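Local atomic coordinates of ribonucleoside-diphosphate reductase subunit beta (Streptococcus sanguinis, PDB entry 4N83), a protein that serves as the metal-binding small subunit of a class Ib ribonucleotide reductase, which probably makes the deoxyribonucleotides needed for DNA synthesis. Residues K79-A84 and A88-I93. Residues are numbered along the deposited sequence; the frame is centred on the assembly and turned at random.
Sequences KDVRTA and AVFNNI
Val81 meets the Phe90 ring through its methyl CG2, which lies 4.3 Å from Phe90 CD2 and approaches obliquely. The other branch is turned off, Val81 CG1 being 6.6 Å from Phe90 CD2. On the helix side, the CA–CB bond of Phe90 points toward the loop. CG lies roughly opposite the backbone carbonyl carbon (chi1 -82°), so that the ring stands out from the helix with CD2 on the side facing the N-terminal end, where Val81 lies. The touch is loose and purely apolar. From a partly exposed place in the loop, a compact apolar valine can cover part of the buried ring without bringing a polar group to it.

Ala88 N gives a weak hydrogen bond of 3.5 Å to Ala84 O, with an N-H...O angle of 158°, an i to i+4 bond in the first turn of helix 84-111. The methyl of Ala84 points away, leaving this link to the backbone. Segment 79-84 follows helix 49-78 and runs into the first residue of helix 84-111, within the ferritin-like helical bundle of ribonucleotide reductase small subunits. Thr83 is the N-cap: its OG1 hydrogen-bonds the backbone N of Glu86, a role suited to a short hydroxyl side chain.

The side chain of Ala88 is a single methyl, small enough for a buried position beside Trp10 and Trp22 of its own chain and Ser98 of the second subunit. Two residues further along, the side chain of Phe90 packs on Val74 and Leu77 of helix 49-78 and lies about 8 Å from a bound manganese ion.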
loop_
_atom_site.group_PDB
_atom_site.type_symbol
_atom_site.label_atom_id
_atom_site.label_comp_id
_atom_site.label_asym_id
_atom_site.label_seq_id
_atom_site.Cartn_x
_atom_site.Cartn_y
_atom_site.Cartn_z
ATOM N N LYS A 79 -6.753 -7.160 9.049
ATOM C CA LYS A 79 -7.098 -7.300 10.470
ATOM C C LYS A 79 -6.952 -8.730 11.007
ATOM O O LYS A 79 -6.933 -8.934 12.220
ATOM C CB LYS A 79 -8.519 -6.784 10.730
ATOM C CG LYS A 79 -8.660 -5.275 10.574
ATOM C CD LYS A 79 -10.112 -4.826 10.641
ATOM C CE LYS A 79 -10.675 -4.920 12.050
ATOM N NZ LYS A 79 -12.090 -4.462 12.106
ATOM N N ASP A 80 -6.849 -9.708 10.108
ATOM C CA ASP A 80 -6.665 -11.108 10.488
ATOM C C ASP A 80 -5.245 -11.561 10.158
ATOM O O ASP A 80 -5.035 -12.562 9.470
ATOM C CB ASP A 80 -7.697 -11.971 9.767
ATOM C CG ASP A 80 -9.093 -11.399 9.871
ATOM O OD1 ASP A 80 -9.628 -11.335 10.997
ATOM O OD2 ASP A 80 -9.651 -11.003 8.830
ATOM N N VAL A 81 -4.277 -10.811 10.678
ATOM C CA VAL A 81 -2.856 -11.022 10.388
ATOM C C VAL A 81 -2.223 -11.983 11.397
ATOM O O VAL A 81 -2.595 -11.994 12.572
ATOM C CB VAL A 81 -2.103 -9.661 10.347
ATOM C CG1 VAL A 81 -0.798 -9.689 11.136
ATOM C CG2 VAL A 81 -1.859 -9.238 8.906
ATOM N N ARG A 82 -1.267 -12.782 10.925
ATOM C CA ARG A 82 -0.533 -13.721 11.775
ATOM C C ARG A 82 0.788 -13.102 12.221
ATOM O O ARG A 82 1.052 -12.982 13.418
ATOM C CB ARG A 82 -0.274 -15.035 11.030
ATOM C CG ARG A 82 -1.526 -15.693 10.470
ATOM C CD ARG A 82 -1.205 -17.011 9.786
ATOM N NE ARG A 82 -0.768 -18.036 10.736
ATOM C CZ ARG A 82 -1.574 -18.843 11.428
ATOM N NH1 ARG A 82 -2.898 -18.774 11.303
ATOM N NH2 ARG A 82 -1.047 -19.736 12.261
ATOM N N THR A 83 1.607 -12.708 11.249
ATOM C CA THR A 83 2.916 -12.112 11.510
ATOM C C THR A 83 2.894 -10.628 11.156
ATOM O O THR A 83 2.103 -10.201 10.320
ATOM C CB THR A 83 4.020 -12.799 10.679
ATOM O OG1 THR A 83 3.925 -12.388 9.308
ATOM C CG2 THR A 83 3.897 -14.318 10.760
ATOM N N ALA A 84 3.778 -9.852 11.778
ATOM C CA ALA A 84 3.885 -8.416 11.491
ATOM C C ALA A 84 4.224 -8.160 10.023
ATOM O O ALA A 84 3.762 -7.184 9.430
ATOM C CB ALA A 84 4.932 -7.773 12.389
ATOM N N ALA A 88 2.639 -5.925 6.418
ATOM C CA ALA A 88 3.447 -5.167 5.458
ATOM C C ALA A 88 3.203 -5.660 4.029
ATOM O O ALA A 88 3.002 -4.857 3.117
ATOM C CB ALA A 88 4.926 -5.260 5.809
ATOM N N VAL A 89 3.207 -6.978 3.844
ATOM C CA VAL A 89 2.916 -7.569 2.536
ATOM C C VAL A 89 1.542 -7.109 2.041
ATOM O O VAL A 89 1.386 -6.783 0.868
ATOM C CB VAL A 89 2.972 -9.115 2.565
ATOM C CG1 VAL A 89 2.572 -9.697 1.215
ATOM C CG2 VAL A 89 4.366 -9.596 2.946
ATOM N N PHE A 90 0.559 -7.067 2.941
ATOM C CA PHE A 90 -0.796 -6.624 2.589
ATOM C C PHE A 90 -0.881 -5.135 2.257
ATOM O O PHE A 90 -1.745 -4.726 1.480
ATOM C CB PHE A 90 -1.805 -6.986 3.688
ATOM C CG PHE A 90 -2.301 -8.403 3.605
ATOM C CD1 PHE A 90 -2.992 -8.837 2.483
ATOM C CD2 PHE A 90 -2.081 -9.300 4.640
ATOM C CE1 PHE A 90 -3.449 -10.139 2.392
ATOM C CE2 PHE A 90 -2.537 -10.604 4.554
ATOM C CZ PHE A 90 -3.222 -11.025 3.430
ATOM N N ASN A 91 0.007 -4.331 2.836
ATOM C CA ASN A 91 0.106 -2.919 2.463
ATOM C C ASN A 91 0.580 -2.793 1.022
ATOM O O ASN A 91 0.037 -2.000 0.249
ATOM C CB ASN A 91 1.056 -2.162 3.396
ATOM C CG ASN A 91 0.554 -2.112 4.826
ATOM O OD1 ASN A 91 -0.654 -2.062 5.073
ATOM N ND2 ASN A 91 1.482 -2.119 5.779
ATOM N N ASN A 92 1.592 -3.588 0.674
ATOM C CA ASN A 92 2.058 -3.703 -0.705
ATOM C C ASN A 92 0.972 -4.252 -1.633
ATOM O O ASN A 92 0.793 -3.752 -2.744
ATOM C CB ASN A 92 3.300 -4.600 -0.780
ATOM C CG ASN A 92 3.662 -4.972 -2.202
ATOM O OD1 ASN A 92 3.395 -6.088 -2.642
ATOM N ND2 ASN A 92 4.246 -4.033 -2.937
ATOM N N ILE A 93 0.258 -5.279 -1.175
ATOM C CA ILE A 93 -0.837 -5.862 -1.951
ATOM C C ILE A 93 -1.907 -4.812 -2.229
ATOM O O ILE A 93 -2.330 -4.645 -3.371
ATOM C CB ILE A 93 -1.481 -7.072 -1.234
ATOM C CG1 ILE A 93 -0.499 -8.247 -1.183
ATOM C CG2 ILE A 93 -2.763 -7.500 -1.946
ATOM C CD1 ILE A 93 -0.850 -9.322 -0.175
#